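Kappa-carrageenase (Zobellia galactanivorans, PDB 5OCR) probably hydrolyses the beta-1,4 linkages of kappa-carrageenan, this chain being the family 16 glycoside hydrolase module of a longer protein. Local coordinates at residues Gly45-Thr50 and Ser88-Ser93; Trp53-Gln58 and Thr236-Leu241. All coordinates share one frame; numbering follows the deposited sequence.

Contact 1 (Gly45-Thr50 and Ser88-Ser93); sequences GNLPNT and SGIFKS
An irregular loop of the family 16 jelly roll rests here on strand 86-97, L47 and P48 lying against I90 and K92. These two strand residues point their CB atoms toward the loop, while F91 between them turns away to meet the rings of F31 and W41. Among the carbon contacts the tightest is P48 CD against I90 CD1, at 3.4 Å, the CD corner of the proline ring meeting the end of the isoleucine side chain, with P48 CG also close. The side chains of L47 and I90 run past each other in opposite directions, L47 CD1 lying 3.9 Å from I90 CG2, while L47 CD2 rests 4.0 Å from K92 CB. Lysine suits its place because its stem is greasy and its end polar: with CG anti to the backbone N (chi1 -178°) and the rest extended, it runs beside L47 and delivers NZ 2.8 Å from N46 O. The amine approaches N46 O at a C=O...N angle of 146° and stands 34° out of the carbonyl plane. Y122 OH is a second hydrogen-bond partner of K92 NZ. N46 centres an inverse gamma turn, closed by L47 N to G45 O. The arrangement is that of a connecting loop held against a jelly-roll strand by aliphatic packing and one lysine-to-carbonyl hydrogen bond.

Contact 2 (Trp53-Gln58 and Thr236-Leu241); sequences WKWNNQ and TLSLGL
From W53 to W55 the backbone runs nearly opposite to S238-L241, the two directions being 157° apart, and W53 CA comes 7.1 Å from L241 CA. No hydrogen bond joins the segments; indole rings span the gap. W53 lays one face over the G240-L241 peptide, with L241 N 3.5 Å above the ring plane and offset toward the rim. Its CE3 lies 3.5 Å from L241 CB, and its CZ2 3.6 Å from G240 CA. G240 lets the indole lie close on the backbone; a CB here would come into close contact with W53 CH2. W53 also directs its NE1 edge at a face of W55, 3.3 Å above that plane. W55, its CG anti to the carbonyl carbon (chi1 -55°), brings CH2 to 3.8 Å from S238 CB, while its NE1 is hydrogen-bonded to P48 O. S238, with its small side chain, lets the CH2 and CZ3 end of W55 approach its CB obliquely, and its OG bonds to W120 NE1 and S118 OG. An alanine in place of W53 is likely to uncover the G240-L241 peptide and open a gap beside L241 CB and the W55 face. Contact across the segments thus rests on aromatic surface and dispersion, with W55 NE1 and S238 OG satisfied by other parts of the fold.

The centres of contacts 1 and 2 are about 6 Å apart, on the same side of the chain's centre. Along the sequence the segments alternate, 45-50, 53-58, 88-93 and 236-241, so the two contacts interlock. Strand 86-97 connects them: it pairs in parallel with 54-55 and antiparallel with 233-241, in the latter case through a probable hydrogen bond between F91 O and L237 N. S88 OG probably bonds to L239 O, and I90 packs on T236, both again between contact 1 and contact 2. Residues far apart in sequence are thereby gathered into one patch of the jelly roll, where the early loop packs on strand 86-97, and the short strand 54-55 pairs with that strand while W53 and W55 lie on strand 233-241.

Contact 1 (Gly45-Thr50 and Ser88-Ser93)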
loop_
_atom_site.group_PDB
_atom_site.type_symbol
_atom_site.label_atom_id
_atom_site.label_comp_id
_atom_site.label_asym_id
_atom_site.label_seq_id
_atom_site.Cartn_x
_atom_site.Cartn_y
_atom_site.Cartn_z
ATOM N N GLY A 45 -17.164 -0.279 -2.713
ATOM C CA GLY A 45 -17.724 -1.562 -2.373
ATOM C C GLY A 45 -16.624 -2.528 -2.029
ATOM O O GLY A 45 -16.225 -2.685 -0.865
ATOM N N ASN A 46 -16.060 -3.117 -3.034
ATOM C CA ASN A 46 -15.084 -4.135 -2.849
ATOM C C ASN A 46 -13.694 -3.579 -2.433
ATOM O O ASN A 46 -12.704 -3.853 -3.092
ATOM C CB ASN A 46 -15.075 -4.883 -4.179
ATOM C CG ASN A 46 -16.497 -5.191 -4.640
ATOM O OD1 ASN A 46 -17.215 -5.918 -3.970
ATOM N ND2 ASN A 46 -16.914 -4.590 -5.733
ATOM N N LEU A 47 -13.621 -2.801 -1.346
ATOM C CA LEU A 47 -12.325 -2.107 -0.937
ATOM C C LEU A 47 -11.823 -2.676 0.387
ATOM O O LEU A 47 -12.631 -3.281 1.125
ATOM C CB LEU A 47 -12.541 -0.573 -0.849
ATOM C CG LEU A 47 -12.959 0.057 -2.181
ATOM C CD1 LEU A 47 -13.334 1.518 -2.016
ATOM C CD2 LEU A 47 -11.855 -0.140 -3.251
ATOM N N PRO A 48 -10.512 -2.472 0.746
ATOM C CA PRO A 48 -10.017 -3.112 1.982
ATOM C C PRO A 48 -10.812 -2.752 3.206
ATOM O O PRO A 48 -11.283 -1.602 3.383
ATOM C CB PRO A 48 -8.561 -2.590 2.161
ATOM C CG PRO A 48 -8.212 -1.860 0.935
ATOM C CD PRO A 48 -9.413 -1.816 0.005
ATOM N N ASN A 49 -11.006 -3.774 4.033
ATOM C CA ASN A 49 -11.470 -3.582 5.428
ATOM C C ASN A 49 -10.508 -2.648 6.139
ATOM O O ASN A 49 -9.306 -2.861 6.098
ATOM C CB ASN A 49 -11.546 -4.952 6.121
ATOM C CG ASN A 49 -12.781 -5.718 5.697
ATOM O OD1 ASN A 49 -13.856 -5.122 5.510
ATOM N ND2 ASN A 49 -12.648 -7.043 5.539
ATOM N N THR A 50 -10.995 -1.533 6.648
ATOM C CA THR A 50 -10.127 -0.656 7.389
ATOM C C THR A 50 -10.927 -0.409 8.617
ATOM O O THR A 50 -12.140 -0.132 8.540
ATOM C CB THR A 50 -9.895 0.654 6.645
ATOM O OG1 THR A 50 -11.135 1.040 6.040
ATOM C CG2 THR A 50 -8.906 0.435 5.491
ATOM N N SER A 88 -10.528 8.402 3.162
ATOM C CA SER A 88 -9.385 8.434 2.260
ATOM C C SER A 88 -9.691 8.021 0.856
ATOM O O SER A 88 -10.864 7.907 0.439
ATOM C CB SER A 88 -8.213 7.688 2.912
ATOM O OG SER A 88 -7.015 7.991 2.179
ATOM N N GLY A 89 -8.631 7.872 0.055
ATOM C CA GLY A 89 -8.850 7.518 -1.365
ATOM C C GLY A 89 -7.981 6.338 -1.776
ATOM O O GLY A 89 -6.931 6.105 -1.154
ATOM N N ILE A 90 -8.398 5.577 -2.797
ATOM C CA ILE A 90 -7.740 4.308 -3.109
ATOM C C ILE A 90 -7.975 3.955 -4.567
ATOM O O ILE A 90 -9.089 4.119 -5.021
ATOM C CB ILE A 90 -8.172 3.159 -2.186
ATOM C CG1 ILE A 90 -7.590 1.798 -2.672
ATOM C CG2 ILE A 90 -9.717 3.066 -2.063
ATOM C CD1 ILE A 90 -7.688 0.687 -1.591
ATOM N N PHE A 91 -6.914 3.575 -5.291
ATOM C CA PHE A 91 -7.057 2.914 -6.560
ATOM C C PHE A 91 -6.832 1.434 -6.362
ATOM O O PHE A 91 -5.722 1.018 -5.950
ATOM C CB PHE A 91 -5.993 3.385 -7.570
ATOM C CG PHE A 91 -6.237 4.748 -8.098
ATOM C CD1 PHE A 91 -7.190 4.963 -9.091
ATOM C CD2 PHE A 91 -5.495 5.810 -7.645
ATOM C CE1 PHE A 91 -7.419 6.266 -9.597
ATOM C CE2 PHE A 91 -5.701 7.081 -8.191
ATOM C CZ PHE A 91 -6.677 7.311 -9.158
ATOM N N LYS A 92 -7.881 0.636 -6.565
ATOM C CA LYS A 92 -7.801 -0.873 -6.460
ATOM C C LYS A 92 -8.207 -1.457 -7.776
ATOM O O LYS A 92 -9.346 -1.234 -8.255
ATOM C CB LYS A 92 -8.673 -1.383 -5.344
ATOM C CG LYS A 92 -8.519 -2.932 -5.241
ATOM C CD LYS A 92 -9.564 -3.450 -4.215
ATOM C CE LYS A 92 -9.445 -4.988 -4.307
ATOM N NZ LYS A 92 -10.473 -5.552 -3.333
ATOM N N SER A 93 -7.301 -2.181 -8.442
ATOM C CA SER A 93 -7.692 -2.741 -9.751
ATOM C C SER A 93 -8.830 -3.789 -9.619
ATOM O O SER A 93 -8.818 -4.664 -8.702
ATOM C CB SER A 93 -6.513 -3.341 -10.519
ATOM O OG SER A 93 -5.965 -4.467 -9.810
#

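Contact 2 (Trp53-Gln58 and Thr236-Leu241)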
loop_
_atom_site.group_PDB
_atom_site.type_symbol
_atom_site.label_atom_id
_atom_site.label_comp_id
_atom_site.label_asym_id
_atom_site.label_seq_id
_atom_site.Cartn_x
_atom_site.Cartn_y
_atom_site.Cartn_z
ATOM N N TRP A 53 -10.551 3.998 9.241
ATOM C CA TRP A 53 -11.046 5.096 8.421
ATOM C C TRP A 53 -11.899 4.505 7.352
ATOM O O TRP A 53 -11.931 3.297 7.293
ATOM C CB TRP A 53 -9.880 5.885 7.798
ATOM C CG TRP A 53 -9.068 5.105 6.789
ATOM C CD1 TRP A 53 -9.274 5.086 5.405
ATOM C CD2 TRP A 53 -7.892 4.256 7.028
ATOM N NE1 TRP A 53 -8.346 4.279 4.792
ATOM C CE2 TRP A 53 -7.459 3.779 5.686
ATOM C CE3 TRP A 53 -7.197 3.799 8.171
ATOM C CZ2 TRP A 53 -6.382 2.840 5.536
ATOM C CZ3 TRP A 53 -6.127 2.908 8.017
ATOM C CH2 TRP A 53 -5.718 2.458 6.733
ATOM N N LYS A 54 -12.564 5.301 6.535
ATOM C CA LYS A 54 -13.342 4.810 5.409
ATOM C C LYS A 54 -12.874 5.386 4.064
ATOM O O LYS A 54 -12.141 6.385 4.026
ATOM C CB LYS A 54 -14.807 5.175 5.601
ATOM C CG LYS A 54 -15.376 4.174 6.628
ATOM C CD LYS A 54 -16.704 4.527 7.192
ATOM C CE LYS A 54 -17.182 3.336 8.037
ATOM N NZ LYS A 54 -16.305 3.139 9.217
ATOM N N TRP A 55 -13.325 4.780 2.983
ATOM C CA TRP A 55 -12.944 5.255 1.677
ATOM C C TRP A 55 -14.028 6.092 1.133
ATOM O O TRP A 55 -15.211 5.755 1.341
ATOM C CB TRP A 55 -12.728 4.061 0.733
ATOM C CG TRP A 55 -11.742 3.087 1.278
ATOM C CD1 TRP A 55 -11.987 1.784 1.752
ATOM C CD2 TRP A 55 -10.276 3.281 1.387
ATOM N NE1 TRP A 55 -10.817 1.159 2.087
ATOM C CE2 TRP A 55 -9.749 2.052 1.969
ATOM C CE3 TRP A 55 -9.394 4.349 1.099
ATOM C CZ2 TRP A 55 -8.385 1.863 2.210
ATOM C CZ3 TRP A 55 -8.029 4.154 1.327
ATOM C CH2 TRP A 55 -7.535 2.963 1.929
ATOM N N ASN A 56 -13.684 7.172 0.468
ATOM C CA ASN A 56 -14.642 7.965 -0.317
ATOM C C ASN A 56 -13.961 8.454 -1.576
ATOM O O ASN A 56 -13.457 9.604 -1.682
ATOM C CB ASN A 56 -15.220 9.175 0.527
ATOM C CG ASN A 56 -16.397 9.865 -0.204
ATOM O OD1 ASN A 56 -16.540 9.728 -1.421
ATOM N ND2 ASN A 56 -17.171 10.648 0.515
ATOM N N ASN A 57 -13.946 7.579 -2.585
ATOM C CA ASN A 57 -13.281 7.889 -3.818
ATOM C C ASN A 57 -13.923 9.051 -4.599
ATOM O O ASN A 57 -13.233 9.764 -5.297
ATOM C CB ASN A 57 -13.143 6.616 -4.677
ATOM C CG ASN A 57 -12.000 5.734 -4.166
ATOM O OD1 ASN A 57 -11.137 6.230 -3.466
ATOM N ND2 ASN A 57 -12.050 4.462 -4.422
ATOM N N GLN A 58 -15.225 9.263 -4.423
ATOM C CA GLN A 58 -15.849 10.425 -5.100
ATOM C C GLN A 58 -15.250 11.725 -4.620
ATOM O O GLN A 58 -14.965 12.614 -5.426
ATOM C CB GLN A 58 -17.369 10.433 -4.868
ATOM C CG GLN A 58 -18.113 11.620 -5.493
ATOM C CD GLN A 58 -17.844 11.759 -7.014
ATOM O OE1 GLN A 58 -17.647 10.774 -7.755
ATOM N NE2 GLN A 58 -17.774 13.007 -7.481
ATOM N N THR A 236 -2.926 -2.126 -5.902
ATOM C CA THR A 236 -3.584 -1.119 -4.981
ATOM C C THR A 236 -2.697 0.070 -4.740
ATOM O O THR A 236 -1.546 -0.137 -4.408
ATOM C CB THR A 236 -4.006 -1.773 -3.674
ATOM O OG1 THR A 236 -4.755 -2.995 -4.016
ATOM C CG2 THR A 236 -4.972 -0.787 -2.884
ATOM N N LEU A 237 -3.229 1.283 -4.902
ATOM C CA LEU A 237 -2.525 2.498 -4.393
ATOM C C LEU A 237 -3.476 3.149 -3.393
ATOM O O LEU A 237 -4.666 3.424 -3.735
ATOM C CB LEU A 237 -2.319 3.443 -5.569
ATOM C CG LEU A 237 -1.383 3.001 -6.697
ATOM C CD1 LEU A 237 -1.791 3.658 -8.043
ATOM C CD2 LEU A 237 0.033 3.339 -6.288
ATOM N N SER A 238 -3.006 3.394 -2.178
ATOM C CA SER A 238 -3.943 3.995 -1.213
ATOM C C SER A 238 -3.172 4.844 -0.197
ATOM O O SER A 238 -1.964 4.655 0.021
ATOM C CB SER A 238 -4.712 2.891 -0.559
ATOM O OG SER A 238 -3.839 2.032 0.194
ATOM N N LEU A 239 -3.920 5.723 0.478
ATOM C CA LEU A 239 -3.341 6.590 1.519
ATOM C C LEU A 239 -3.926 6.131 2.884
ATOM O O LEU A 239 -5.131 6.295 3.143
ATOM C CB LEU A 239 -3.605 8.103 1.206
ATOM C CG LEU A 239 -2.986 9.048 2.219
ATOM C CD1 LEU A 239 -1.437 8.961 2.265
ATOM C CD2 LEU A 239 -3.416 10.475 1.804
ATOM N N GLY A 240 -3.087 5.502 3.701
ATOM C CA GLY A 240 -3.519 4.946 4.970
ATOM C C GLY A 240 -3.407 5.939 6.095
ATOM O O GLY A 240 -2.705 6.966 5.947
ATOM N N LEU A 241 -4.200 5.763 7.169
ATOM C CA LEU A 241 -4.061 6.571 8.374
ATOM C C LEU A 241 -3.176 5.903 9.377
ATOM O O LEU A 241 -3.135 4.651 9.510
ATOM C CB LEU A 241 -5.498 6.758 8.968
ATOM C CG LEU A 241 -5.710 7.849 9.976
ATOM C CD1 LEU A 241 -5.456 9.207 9.348
ATOM C CD2 LEU A 241 -7.142 7.747 10.559
#